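Local coordinates for Lmo0812 protein (Listeria monocytogenes serovar 1/2a, PDB 4YF1), which probably acts as an HD-domain phosphohydrolase, perhaps one that removes the 3'-diphosphate from the alarmone guanosine-3',5'-bis(diphosphate), at residues A[40-45]-A[117-122]; A[47-52]-A[81-86]; A[127-132]-A[178-183]; A[109-114]-A[169-174]. One frame throughout, in Å; residues are numbered along the deposited sequence.

Contact 1. Residues A[40-45]-A[117-122]; sequences ARILRR and IVADKL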
loop_
_atom_site.group_PDB
_atom_site.type_symbol
_atom_site.label_atom_id
_atom_site.label_comp_id
_atom_site.label_asym_id
_atom_site.label_seq_id
_atom_site.Cartn_x
_atom_site.Cartn_y
_atom_site.Cartn_z
ATOM N N ALA A 40 -5.871 0.910 5.210
ATOM C CA ALA A 40 -5.392 -0.489 4.919
ATOM C C ALA A 40 -5.559 -1.400 6.145
ATOM O O ALA A 40 -5.936 -2.556 6.023
ATOM C CB ALA A 40 -3.938 -0.458 4.457
ATOM N N ARG A 41 -5.279 -0.869 7.336
ATOM C CA ARG A 41 -5.483 -1.600 8.574
ATOM C C ARG A 41 -6.940 -1.987 8.820
ATOM O O ARG A 41 -7.236 -3.126 9.224
ATOM C CB ARG A 41 -4.912 -0.809 9.770
ATOM C CG ARG A 41 -5.219 -1.378 11.132
ATOM C CD ARG A 41 -4.565 -0.613 12.279
ATOM N NE ARG A 41 -5.066 -1.116 13.544
ATOM C CZ ARG A 41 -6.261 -0.828 14.046
ATOM N NH1 ARG A 41 -7.067 0.077 13.442
ATOM N NH2 ARG A 41 -6.631 -1.375 15.197
ATOM N N ILE A 42 -7.860 -1.047 8.627
ATOM C CA ILE A 42 -9.289 -1.328 8.780
ATOM C C ILE A 42 -9.693 -2.481 7.834
ATOM O O ILE A 42 -10.342 -3.401 8.228
ATOM C CB ILE A 42 -10.118 -0.085 8.464
ATOM C CG1 ILE A 42 -9.920 0.965 9.572
ATOM C CG2 ILE A 42 -11.579 -0.443 8.346
ATOM C CD1 ILE A 42 -10.288 2.379 9.174
ATOM N N LEU A 43 -9.252 -2.416 6.608
ATOM C CA LEU A 43 -9.603 -3.463 5.621
ATOM C C LEU A 43 -8.974 -4.833 5.947
ATOM O O LEU A 43 -9.649 -5.862 5.808
ATOM C CB LEU A 43 -9.233 -3.007 4.217
ATOM C CG LEU A 43 -10.065 -1.801 3.711
ATOM C CD1 LEU A 43 -9.408 -1.126 2.521
ATOM C CD2 LEU A 43 -11.480 -2.238 3.345
ATOM N N ARG A 44 -7.721 -4.818 6.399
ATOM C CA ARG A 44 -6.990 -6.063 6.735
ATOM C C ARG A 44 -7.656 -6.712 7.918
ATOM O O ARG A 44 -7.948 -7.919 7.911
ATOM C CB ARG A 44 -5.496 -5.764 7.006
ATOM C CG ARG A 44 -4.689 -6.946 7.539
ATOM C CD ARG A 44 -3.201 -6.667 7.682
ATOM N NE ARG A 44 -2.912 -5.345 8.269
ATOM C CZ ARG A 44 -2.540 -4.267 7.591
ATOM N NH1 ARG A 44 -2.299 -3.116 8.242
ATOM N NH2 ARG A 44 -2.449 -4.291 6.261
ATOM N N ARG A 45 -7.962 -5.906 8.935
ATOM C CA ARG A 45 -8.601 -6.434 10.120
ATOM C C ARG A 45 -9.989 -6.977 9.856
ATOM O O ARG A 45 -10.489 -7.787 10.642
ATOM C CB ARG A 45 -8.642 -5.358 11.229
ATOM C CG ARG A 45 -7.276 -5.126 11.855
ATOM C CD ARG A 45 -7.341 -3.931 12.775
ATOM N NE ARG A 45 -8.237 -4.139 13.910
ATOM C CZ ARG A 45 -7.915 -4.795 15.033
ATOM N NH1 ARG A 45 -6.731 -5.401 15.181
ATOM N NH2 ARG A 45 -8.813 -4.884 16.018
ATOM N N ILE A 117 -14.965 2.236 0.162
ATOM C CA ILE A 117 -15.590 3.552 0.424
ATOM C C ILE A 117 -15.813 3.745 1.920
ATOM O O ILE A 117 -15.490 4.818 2.448
ATOM C CB ILE A 117 -16.930 3.709 -0.318
ATOM C CG1 ILE A 117 -16.689 3.747 -1.827
ATOM C CG2 ILE A 117 -17.649 5.005 0.144
ATOM C CD1 ILE A 117 -17.929 3.659 -2.705
ATOM N N VAL A 118 -16.419 2.773 2.599
ATOM C CA VAL A 118 -16.710 2.961 4.031
ATOM C C VAL A 118 -15.420 3.096 4.874
ATOM O O VAL A 118 -15.351 3.971 5.741
ATOM C CB VAL A 118 -17.650 1.900 4.578
ATOM C CG1 VAL A 118 -17.930 2.096 6.034
ATOM C CG2 VAL A 118 -18.953 1.828 3.792
ATOM N N ALA A 119 -14.394 2.296 4.583
ATOM C CA ALA A 119 -13.132 2.385 5.308
ATOM C C ALA A 119 -12.496 3.769 5.162
ATOM O O ALA A 119 -11.981 4.339 6.125
ATOM C CB ALA A 119 -12.169 1.309 4.854
ATOM N N ASP A 120 -12.532 4.290 3.947
ATOM C CA ASP A 120 -12.011 5.624 3.669
ATOM C C ASP A 120 -12.781 6.669 4.508
ATOM O O ASP A 120 -12.173 7.527 5.143
ATOM C CB ASP A 120 -12.184 5.934 2.186
ATOM C CG ASP A 120 -11.789 7.385 1.833
ATOM O OD1 ASP A 120 -10.638 7.772 2.099
ATOM O OD2 ASP A 120 -12.617 8.103 1.257
ATOM N N LYS A 121 -14.103 6.573 4.522
ATOM C CA LYS A 121 -14.934 7.546 5.313
ATOM C C LYS A 121 -14.777 7.396 6.796
ATOM O O LYS A 121 -14.871 8.360 7.535
ATOM C CB LYS A 121 -16.414 7.425 4.978
ATOM C CG LYS A 121 -16.813 8.295 3.831
ATOM C CD LYS A 121 -16.117 7.914 2.573
ATOM C CE LYS A 121 -15.791 9.151 1.782
ATOM N NZ LYS A 121 -15.412 8.711 0.406
ATOM N N LEU A 122 -14.613 6.159 7.233
ATOM C CA LEU A 122 -14.416 5.884 8.652
ATOM C C LEU A 122 -13.159 6.536 9.192
ATOM O O LEU A 122 -13.214 7.202 10.225
ATOM C CB LEU A 122 -14.395 4.353 8.915
ATOM C CG LEU A 122 -14.115 3.886 10.348
ATOM C CD1 LEU A 122 -15.013 4.508 11.396
ATOM C CD2 LEU A 122 -14.177 2.353 10.463
#
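Ile42 and Ala119 mark the near approach of helix 35-45 to helix 111-132: their CA atoms lie 6.4 Å apart where the two short segments run roughly antiparallel, at 131° between directions, with their axes 9.4 Å apart at closest approach. The small methyl of Ala119 points into the partner helix and receives two branched side chains. Ile42 brings its CG2 methyl to 4.0 Å from Ala119 CB, while Leu43 CD2 reaches the same CB at 3.9 Å. The longer arm of Ile42 does a different job: CG1 stands anti to the carbonyl carbon (chi1 -70°), which carries CD1 up to the next helical turn, 4.1 Å from Leu122 CD2. No hydrogen bond joins the segments; the contact is apolar, carried mainly by methyls. Phe173 of helix 172-184 packs on Ile42, and Leu180 of the same helix packs on Leu122. Asp120 points away from helix 35-45. There Lys121 NZ makes a salt bridge with Asp120 OD2 at 3.0 Å, nearly in line with the C-O bond; OD2 is also hydrogen-bonded to His87, and OD1 to His35. The side chain of Asp120 converges with those of His35, His59 and Asp60, an arrangement consistent with the H...HD...D signature of the all-helical HD fold, with no metal bound to these residues here.

Contact 2. Residues A[47-52]-A[81-86]; sequences GFREEV and ADLVAS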
loop_
_atom_site.group_PDB
_atom_site.type_symbol
_atom_site.label_atom_id
_atom_site.label_comp_id
_atom_site.label_asym_id
_atom_site.label_seq_id
_atom_site.Cartn_x
_atom_site.Cartn_y
_atom_site.Cartn_z
ATOM N N GLY A 47 -10.691 -8.756 7.316
ATOM C CA GLY A 47 -10.536 -10.055 6.570
ATOM C C GLY A 47 -10.388 -9.909 5.058
ATOM O O GLY A 47 -10.298 -10.918 4.348
ATOM N N PHE A 48 -10.333 -8.679 4.533
ATOM C CA PHE A 48 -10.254 -8.523 3.070
ATOM C C PHE A 48 -8.910 -8.943 2.496
ATOM O O PHE A 48 -7.870 -8.809 3.149
ATOM C CB PHE A 48 -10.632 -7.097 2.630
ATOM C CG PHE A 48 -12.083 -6.806 2.812
ATOM C CD1 PHE A 48 -13.007 -7.275 1.888
ATOM C CD2 PHE A 48 -12.546 -6.068 3.915
ATOM C CE1 PHE A 48 -14.364 -7.060 2.071
ATOM C CE2 PHE A 48 -13.898 -5.851 4.097
ATOM C CZ PHE A 48 -14.806 -6.346 3.183
ATOM N N ARG A 49 -8.945 -9.471 1.270
ATOM C CA ARG A 49 -7.740 -9.947 0.617
ATOM C C ARG A 49 -6.794 -8.812 0.306
ATOM O O ARG A 49 -7.185 -7.624 0.307
ATOM C CB ARG A 49 -8.077 -10.726 -0.667
ATOM C CG ARG A 49 -8.700 -9.914 -1.777
ATOM C CD ARG A 49 -9.354 -10.790 -2.834
ATOM N NE ARG A 49 -10.132 -10.000 -3.785
ATOM C CZ ARG A 49 -9.834 -9.769 -5.063
ATOM N NH1 ARG A 49 -8.791 -10.354 -5.685
ATOM N NH2 ARG A 49 -10.654 -9.007 -5.770
ATOM N N GLU A 50 -5.563 -9.186 -0.006
ATOM C CA GLU A 50 -4.482 -8.240 -0.252
ATOM C C GLU A 50 -4.787 -7.215 -1.356
ATOM O O GLU A 50 -4.497 -6.013 -1.192
ATOM C CB GLU A 50 -3.173 -8.987 -0.568
ATOM C CG GLU A 50 -1.941 -8.167 -0.237
ATOM C CD GLU A 50 -1.808 -7.908 1.266
ATOM O OE1 GLU A 50 -1.553 -6.741 1.669
ATOM O OE2 GLU A 50 -2.010 -8.880 2.046
ATOM N N GLU A 51 -5.392 -7.667 -2.459
ATOM C CA GLU A 51 -5.742 -6.740 -3.537
ATOM C C GLU A 51 -6.640 -5.581 -3.036
ATOM O O GLU A 51 -6.516 -4.443 -3.495
ATOM C CB GLU A 51 -6.456 -7.438 -4.682
ATOM C CG GLU A 51 -5.602 -8.426 -5.492
ATOM C CD GLU A 51 -5.333 -9.751 -4.820
ATOM O OE1 GLU A 51 -5.711 -9.979 -3.638
ATOM O OE2 GLU A 51 -4.723 -10.614 -5.515
ATOM N N VAL A 52 -7.556 -5.901 -2.125
ATOM C CA VAL A 52 -8.476 -4.902 -1.567
ATOM C C VAL A 52 -7.732 -3.961 -0.634
ATOM O O VAL A 52 -7.944 -2.752 -0.667
ATOM C CB VAL A 52 -9.671 -5.564 -0.826
ATOM C CG1 VAL A 52 -10.579 -4.530 -0.164
ATOM C CG2 VAL A 52 -10.519 -6.386 -1.787
ATOM N N ALA A 81 -6.050 -2.055 -9.996
ATOM C CA ALA A 81 -6.398 -0.822 -10.720
ATOM C C ALA A 81 -7.912 -0.625 -10.773
ATOM O O ALA A 81 -8.400 0.470 -10.521
ATOM C CB ALA A 81 -5.808 -0.818 -12.109
ATOM N N ASP A 82 -8.644 -1.707 -11.028
ATOM C CA ASP A 82 -10.105 -1.650 -11.081
ATOM C C ASP A 82 -10.739 -1.367 -9.741
ATOM O O ASP A 82 -11.755 -0.660 -9.666
ATOM C CB ASP A 82 -10.690 -2.931 -11.665
ATOM C CG ASP A 82 -10.425 -3.065 -13.158
ATOM O OD1 ASP A 82 -10.020 -2.061 -13.797
ATOM O OD2 ASP A 82 -10.618 -4.187 -13.683
ATOM N N LEU A 83 -10.172 -1.930 -8.687
ATOM C CA LEU A 83 -10.709 -1.676 -7.351
ATOM C C LEU A 83 -10.499 -0.174 -7.009
ATOM O O LEU A 83 -11.408 0.501 -6.520
ATOM C CB LEU A 83 -10.069 -2.604 -6.307
ATOM C CG LEU A 83 -10.562 -4.066 -6.351
ATOM C CD1 LEU A 83 -9.679 -4.964 -5.506
ATOM C CD2 LEU A 83 -12.010 -4.147 -5.883
ATOM N N VAL A 84 -9.323 0.334 -7.326
ATOM C CA VAL A 84 -9.000 1.738 -7.094
ATOM C C VAL A 84 -9.928 2.666 -7.876
ATOM O O VAL A 84 -10.473 3.639 -7.317
ATOM C CB VAL A 84 -7.527 2.038 -7.447
ATOM C CG1 VAL A 84 -7.265 3.540 -7.451
ATOM C CG2 VAL A 84 -6.616 1.382 -6.440
ATOM N N ALA A 85 -10.112 2.370 -9.159
ATOM C CA ALA A 85 -10.966 3.184 -10.009
ATOM C C ALA A 85 -12.401 3.199 -9.540
ATOM O O ALA A 85 -13.098 4.198 -9.764
ATOM C CB ALA A 85 -10.910 2.711 -11.461
ATOM N N SER A 86 -12.858 2.121 -8.890
ATOM C CA SER A 86 -14.246 2.069 -8.437
ATOM C C SER A 86 -14.625 3.203 -7.455
ATOM O O SER A 86 -15.776 3.629 -7.450
ATOM C CB SER A 86 -14.597 0.723 -7.810
ATOM O OG SER A 86 -14.036 0.542 -6.512
#
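The guanidinium of Arg49 reaches toward Leu83 from the N-terminal end of helix 50-64; Glu51 CB lies 3.9 Å above one of its faces, displaced toward the rim, and Leu83 CD1 approaches NH2 obliquely at 4.2 Å. An extended chain from CG to NE carries the group this far. Its charge is met outside the pair of segments: NE forms a salt bridge with Glu112 and NH1 another with Glu79, beside which the 3.7 Å pairing of Arg49 NH1 with Glu51 OE1 is long. On the apolar side, Leu83 carries the contact. With CG anti to the carbonyl carbon (chi1 -74°), it sends CD1 against the first helical turn opposite, 3.8 Å from the backbone Glu51 O and 4.1 Å from Val52 CG2. Glu51 CB completes this patch, again 4.1 Å from Leu83 CD1, before the rest of the glutamate chain bends away. Within segment 81-86, Ser86 OG donates to Leu83 O at 2.6 Å, the donor tilted 18° from the carbonyl plane, which ties the serine side chain back to its own helix. Gly47, at positive phi, closes helix 35-45 in a Schellman motif, and Arg49 occupies the N-cap position of helix 50-64. The arrangement is therefore a short link between consecutive helices, the second of which packs its first turn against helix 78-87, within the all-helical HD domain.

Contact 3. Residues A[127-132]-A[178-183]; sequences SVKYAL and ARLVKW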
loop_
_atom_site.group_PDB
_atom_site.type_symbol
_atom_site.label_atom_id
_atom_site.label_comp_id
_atom_site.label_asym_id
_atom_site.label_seq_id
_atom_site.Cartn_x
_atom_site.Cartn_y
_atom_site.Cartn_z
ATOM N N SER A 127 -11.002 11.207 12.442
ATOM C CA SER A 127 -10.221 12.440 12.637
ATOM C C SER A 127 -11.119 13.636 12.944
ATOM O O SER A 127 -10.721 14.528 13.704
ATOM C CB SER A 127 -9.340 12.731 11.421
ATOM O OG SER A 127 -8.444 11.636 11.227
ATOM N N VAL A 128 -12.315 13.659 12.353
ATOM C CA VAL A 128 -13.275 14.718 12.619
ATOM C C VAL A 128 -13.719 14.655 14.086
ATOM O O VAL A 128 -13.674 15.671 14.777
ATOM C CB VAL A 128 -14.511 14.659 11.688
ATOM C CG1 VAL A 128 -15.557 15.674 12.130
ATOM C CG2 VAL A 128 -14.112 14.898 10.232
ATOM N N LYS A 129 -14.131 13.477 14.565
ATOM C CA LYS A 129 -14.573 13.324 15.974
ATOM C C LYS A 129 -13.497 13.813 16.957
ATOM O O LYS A 129 -13.797 14.495 17.957
ATOM C CB LYS A 129 -14.944 11.871 16.290
ATOM C CG LYS A 129 -15.306 11.619 17.758
ATOM C CD LYS A 129 -15.469 10.133 18.032
ATOM C CE LYS A 129 -15.641 9.832 19.516
ATOM N NZ LYS A 129 -16.892 10.421 20.057
ATOM N N TYR A 130 -12.253 13.444 16.654
ATOM C CA TYR A 130 -11.092 13.832 17.439
ATOM C C TYR A 130 -10.972 15.363 17.488
ATOM O O TYR A 130 -10.763 15.950 18.567
ATOM C CB TYR A 130 -9.835 13.201 16.824
ATOM C CG TYR A 130 -8.567 13.413 17.608
ATOM C CD1 TYR A 130 -7.800 14.570 17.432
ATOM C CD2 TYR A 130 -8.107 12.443 18.507
ATOM C CE1 TYR A 130 -6.632 14.769 18.144
ATOM C CE2 TYR A 130 -6.935 12.634 19.226
ATOM C CZ TYR A 130 -6.205 13.803 19.039
ATOM O OH TYR A 130 -5.040 14.007 19.736
ATOM N N ALA A 131 -11.134 16.010 16.333
ATOM C CA ALA A 131 -11.054 17.480 16.262
ATOM C C ALA A 131 -12.184 18.149 17.045
ATOM O O ALA A 131 -11.945 19.102 17.796
ATOM C CB ALA A 131 -11.059 17.950 14.823
ATOM N N LEU A 132 -13.401 17.626 16.901
ATOM C CA LEU A 132 -14.571 18.177 17.599
ATOM C C LEU A 132 -14.532 17.968 19.112
ATOM O O LEU A 132 -15.080 18.786 19.865
ATOM C CB LEU A 132 -15.866 17.588 17.045
ATOM C CG LEU A 132 -16.192 17.930 15.591
ATOM C CD1 LEU A 132 -17.409 17.143 15.141
ATOM C CD2 LEU A 132 -16.415 19.426 15.390
ATOM N N ALA A 178 -21.271 3.925 11.228
ATOM C CA ALA A 178 -22.647 4.349 11.561
ATOM C C ALA A 178 -22.703 5.132 12.891
ATOM O O ALA A 178 -23.353 6.190 12.947
ATOM C CB ALA A 178 -23.595 3.178 11.601
ATOM N N ARG A 179 -22.030 4.620 13.938
ATOM C CA ARG A 179 -21.992 5.286 15.240
ATOM C C ARG A 179 -21.353 6.673 15.145
ATOM O O ARG A 179 -21.843 7.617 15.755
ATOM C CB ARG A 179 -21.285 4.440 16.314
ATOM C CG ARG A 179 -22.032 3.180 16.729
ATOM C CD ARG A 179 -21.426 2.532 17.983
ATOM N NE ARG A 179 -19.977 2.299 17.894
ATOM C CZ ARG A 179 -19.388 1.207 17.399
ATOM N NH1 ARG A 179 -20.097 0.194 16.905
ATOM N NH2 ARG A 179 -18.065 1.133 17.378
ATOM N N LEU A 180 -20.255 6.787 14.391
ATOM C CA LEU A 180 -19.623 8.086 14.192
ATOM C C LEU A 180 -20.539 9.091 13.493
ATOM O O LEU A 180 -20.566 10.283 13.875
ATOM C CB LEU A 180 -18.310 7.993 13.417
ATOM C CG LEU A 180 -17.060 7.770 14.223
ATOM C CD1 LEU A 180 -15.906 7.408 13.329
ATOM C CD2 LEU A 180 -16.735 9.021 15.019
ATOM N N VAL A 181 -21.262 8.644 12.457
ATOM C CA VAL A 181 -22.185 9.550 11.746
ATOM C C VAL A 181 -23.278 10.050 12.689
ATOM O O VAL A 181 -23.596 11.264 12.698
ATOM C CB VAL A 181 -22.754 8.887 10.476
ATOM C CG1 VAL A 181 -23.863 9.721 9.835
ATOM C CG2 VAL A 181 -21.623 8.663 9.486
ATOM N N LYS A 182 -23.829 9.139 13.483
ATOM C CA LYS A 182 -24.870 9.471 14.465
ATOM C C LYS A 182 -24.352 10.448 15.529
ATOM O O LYS A 182 -25.072 11.380 15.935
ATOM C CB LYS A 182 -25.400 8.195 15.124
ATOM C CG LYS A 182 -26.598 8.397 16.044
ATOM C CD LYS A 182 -27.182 7.062 16.478
ATOM C CE LYS A 182 -28.413 7.240 17.352
ATOM N NZ LYS A 182 -28.944 5.928 17.825
ATOM N N TRP A 183 -23.102 10.259 15.951
ATOM C CA TRP A 183 -22.480 11.131 16.965
ATOM C C TRP A 183 -22.199 12.535 16.422
ATOM O O TRP A 183 -22.530 13.533 17.061
ATOM C CB TRP A 183 -21.155 10.546 17.479
ATOM C CG TRP A 183 -20.627 11.264 18.734
ATOM C CD1 TRP A 183 -20.905 10.942 20.034
ATOM C CD2 TRP A 183 -19.743 12.399 18.785
ATOM N NE1 TRP A 183 -20.259 11.805 20.887
ATOM C CE2 TRP A 183 -19.537 12.707 20.151
ATOM C CE3 TRP A 183 -19.117 13.192 17.813
ATOM C CZ2 TRP A 183 -18.730 13.787 20.573
ATOM C CZ3 TRP A 183 -18.295 14.261 18.231
ATOM C CH2 TRP A 183 -18.117 14.547 19.601
#
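Lys129 and Trp183 both hold CG anti to the backbone N, which sends each side chain from its helix toward the other. The lysine chain runs extended through its methylenes and then turns at chi4 (64°), bringing NZ over one face of the indole. It stands 3.6 Å from the centroid of the five-membered ring, only 16° off the ring normal, so this is a cation-pi contact; the nearest ring atom is Trp183 CE2, 3.5 Å from Lys129 NZ. The two side chains cross at about a right angle. This surface bridge links the end of helix 111-132 to the C-terminal helix 172-184 of the all-helical fold, whose short segments here run 36° apart in direction with axes 10.8 Å apart at closest approach. Closer to the backbones, the aliphatic part of Lys129 lies across Leu180: its CD is 3.5 Å from Leu180 CD2, tighter than normal carbon packing, and its CB also touches that methyl. Leu180 continues inward onto Leu122 and Leu125. Leu132 takes another side of the tryptophan, placing CB near the ring plane at the edge, 4.3 Å from Trp183 CZ3, while its side chain also packs on Val139 and Tyr142 of helix 139-142.

Contact 4. Residues A[109-114]-A[169-174]; sequences GNLEEK and EIPPFF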
loop_
_atom_site.group_PDB
_atom_site.type_symbol
_atom_site.label_atom_id
_atom_site.label_comp_id
_atom_site.label_asym_id
_atom_site.label_seq_id
_atom_site.Cartn_x
_atom_site.Cartn_y
_atom_site.Cartn_z
ATOM N N GLY A 109 -22.346 -1.139 -5.408
ATOM C CA GLY A 109 -21.083 -1.889 -5.608
ATOM C C GLY A 109 -21.108 -3.246 -4.943
ATOM O O GLY A 109 -22.049 -3.557 -4.214
ATOM N N ASN A 110 -20.094 -4.074 -5.214
ATOM C CA ASN A 110 -19.995 -5.370 -4.531
ATOM C C ASN A 110 -19.411 -5.164 -3.134
ATOM O O ASN A 110 -19.117 -3.992 -2.736
ATOM C CB ASN A 110 -19.199 -6.417 -5.368
ATOM C CG ASN A 110 -17.712 -6.068 -5.532
ATOM O OD1 ASN A 110 -17.105 -5.374 -4.705
ATOM N ND2 ASN A 110 -17.102 -6.625 -6.577
ATOM N N LEU A 111 -19.263 -6.228 -2.350
ATOM C CA LEU A 111 -18.780 -6.065 -0.953
ATOM C C LEU A 111 -17.430 -5.353 -0.846
ATOM O O LEU A 111 -17.275 -4.411 -0.006
ATOM C CB LEU A 111 -18.745 -7.388 -0.178
ATOM C CG LEU A 111 -18.212 -7.341 1.278
ATOM C CD1 LEU A 111 -19.009 -6.392 2.134
ATOM C CD2 LEU A 111 -18.196 -8.748 1.908
ATOM N N GLU A 112 -16.485 -5.729 -1.709
ATOM C CA GLU A 112 -15.146 -5.097 -1.717
ATOM C C GLU A 112 -15.235 -3.601 -2.033
ATOM O O GLU A 112 -14.628 -2.748 -1.323
ATOM C CB GLU A 112 -14.222 -5.774 -2.711
ATOM C CG GLU A 112 -13.965 -7.228 -2.316
ATOM C CD GLU A 112 -13.047 -7.954 -3.256
ATOM O OE1 GLU A 112 -12.853 -7.494 -4.409
ATOM O OE2 GLU A 112 -12.526 -9.023 -2.852
ATOM N N GLU A 113 -16.002 -3.273 -3.071
ATOM C CA GLU A 113 -16.178 -1.858 -3.480
ATOM C C GLU A 113 -16.811 -1.046 -2.386
ATOM O O GLU A 113 -16.405 0.101 -2.175
ATOM C CB GLU A 113 -16.990 -1.792 -4.777
ATOM C CG GLU A 113 -16.262 -2.514 -5.919
ATOM C CD GLU A 113 -17.104 -2.763 -7.155
ATOM O OE1 GLU A 113 -18.319 -3.072 -7.033
ATOM O OE2 GLU A 113 -16.509 -2.701 -8.258
ATOM N N LYS A 114 -17.813 -1.604 -1.714
ATOM C CA LYS A 114 -18.463 -0.915 -0.569
ATOM C C LYS A 114 -17.472 -0.719 0.566
ATOM O O LYS A 114 -17.362 0.354 1.141
ATOM C CB LYS A 114 -19.644 -1.737 -0.053
ATOM C CG LYS A 114 -20.806 -1.812 -1.026
ATOM C CD LYS A 114 -21.811 -2.839 -0.579
ATOM C CE LYS A 114 -23.130 -2.769 -1.355
ATOM N NZ LYS A 114 -24.093 -1.890 -0.628
ATOM N N GLU A 169 -22.342 -10.960 5.933
ATOM C CA GLU A 169 -21.155 -10.396 5.281
ATOM C C GLU A 169 -20.896 -8.896 5.591
ATOM O O GLU A 169 -19.902 -8.355 5.127
ATOM C CB GLU A 169 -21.225 -10.637 3.767
ATOM C CG GLU A 169 -22.363 -9.921 3.046
ATOM C CD GLU A 169 -22.578 -10.424 1.618
ATOM O OE1 GLU A 169 -21.605 -10.917 1.003
ATOM O OE2 GLU A 169 -23.727 -10.328 1.112
ATOM N N ILE A 170 -21.765 -8.242 6.362
ATOM C CA ILE A 170 -21.538 -6.807 6.703
ATOM C C ILE A 170 -20.340 -6.714 7.650
ATOM O O ILE A 170 -20.376 -7.300 8.725
ATOM C CB ILE A 170 -22.768 -6.166 7.364
ATOM C CG1 ILE A 170 -23.939 -6.182 6.379
ATOM C CG2 ILE A 170 -22.467 -4.712 7.772
ATOM C CD1 ILE A 170 -25.280 -5.857 6.994
ATOM N N PRO A 171 -19.271 -5.994 7.255
ATOM C CA PRO A 171 -18.118 -5.921 8.178
ATOM C C PRO A 171 -18.393 -5.175 9.499
ATOM O O PRO A 171 -19.126 -4.178 9.497
ATOM C CB PRO A 171 -17.050 -5.186 7.361
ATOM C CG PRO A 171 -17.477 -5.313 5.942
ATOM C CD PRO A 171 -18.962 -5.441 5.925
ATOM N N PRO A 172 -17.799 -5.639 10.613
ATOM C CA PRO A 172 -17.997 -4.934 11.886
ATOM C C PRO A 172 -17.668 -3.439 11.804
ATOM O O PRO A 172 -18.336 -2.652 12.448
ATOM C CB PRO A 172 -17.024 -5.640 12.830
ATOM C CG PRO A 172 -16.958 -7.054 12.308
ATOM C CD PRO A 172 -17.119 -6.947 10.810
ATOM N N PHE A 173 -16.673 -3.046 11.002
ATOM C CA PHE A 173 -16.332 -1.625 10.906
ATOM C C PHE A 173 -17.446 -0.760 10.322
ATOM O O PHE A 173 -17.436 0.455 10.555
ATOM C CB PHE A 173 -14.965 -1.351 10.240
ATOM C CG PHE A 173 -14.934 -1.494 8.733
ATOM C CD1 PHE A 173 -15.263 -0.422 7.898
ATOM C CD2 PHE A 173 -14.483 -2.688 8.140
ATOM C CE1 PHE A 173 -15.175 -0.514 6.515
ATOM C CE2 PHE A 173 -14.398 -2.785 6.761
ATOM C CZ PHE A 173 -14.750 -1.723 5.934
ATOM N N PHE A 174 -18.418 -1.360 9.615
ATOM C CA PHE A 174 -19.568 -0.576 9.066
ATOM C C PHE A 174 -20.355 0.045 10.237
ATOM O O PHE A 174 -20.783 1.196 10.152
ATOM C CB PHE A 174 -20.492 -1.455 8.211
ATOM C CG PHE A 174 -20.054 -1.633 6.780
ATOM C CD1 PHE A 174 -18.725 -1.671 6.419
ATOM C CD2 PHE A 174 -21.013 -1.854 5.786
ATOM C CE1 PHE A 174 -18.358 -1.860 5.107
ATOM C CE2 PHE A 174 -20.646 -2.016 4.461
ATOM C CZ PHE A 174 -19.325 -2.023 4.124
#
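Both methyls of Leu111 rest against one backbone oxygen: CD1 and CD2 each lie 3.7 Å from Glu169 O, so the forked end of the leucine straddles that carbonyl. The fork faces the opposite loop because CG is anti to the backbone N (chi1 178°). CD1 continues to the proline ring, 3.9 Å from Pro171 CD, and CD2 to the side chain of the glutamate, 4.0 Å from Glu169 CB. Of the Glu169 carboxylate, OE2 accepts from Asn166 N in its own loop, while OE1 stays near Leu111 CD2. One turn along helix 111-132, Lys114 meets Phe174 with its CB at the ring edge, near the plane and 4.2 Å from Phe174 CZ. Pro171 CD covers a face of that ring from 3.7 Å, and Phe173 CZ lies in the plane at its edge, so neighbours of its own segment help to hold the phenyl in place. The lysine ammonium leads away from the contact into a cluster of main-chain oxygens, bonding to the carbonyls of Val106, Arg107, Met161 and Tyr163. Beside the leucine, the helix start is secured by reciprocal bonds: Glu113 N donates to Asn110 OD1 at 2.9 Å, and Asn110 N to Glu113 OE1 at 2.7 Å. This is a capping box, here opening helix 111-132 where it packs against the Pro171-Pro172 lead-in to helix 172-184.

How the contacts relate
From the N terminus, helix 35-45 is the first to be tied, and contact 1 brings it to helix 111-132, closing a long helical loop. Contact 2 lies wholly within that loop and closes the shorter path between helices 50-64 and 78-87. Contacts 3 and 4 both join helix 111-132 to the C-terminal region; their segments alternate along the chain, as do those of contacts 1 and 4, whereas contact 3 opens after contact 1 has closed. Helix 111-132 thus serves contacts 1, 3 and 4 along its length. Contacts 2 and 4 touch through Glu112, against which Val52 and Leu83 also pack, and Phe173 joins contacts 1 and 4; contacts 2 and 3 lie about 26 Å apart, centre to centre.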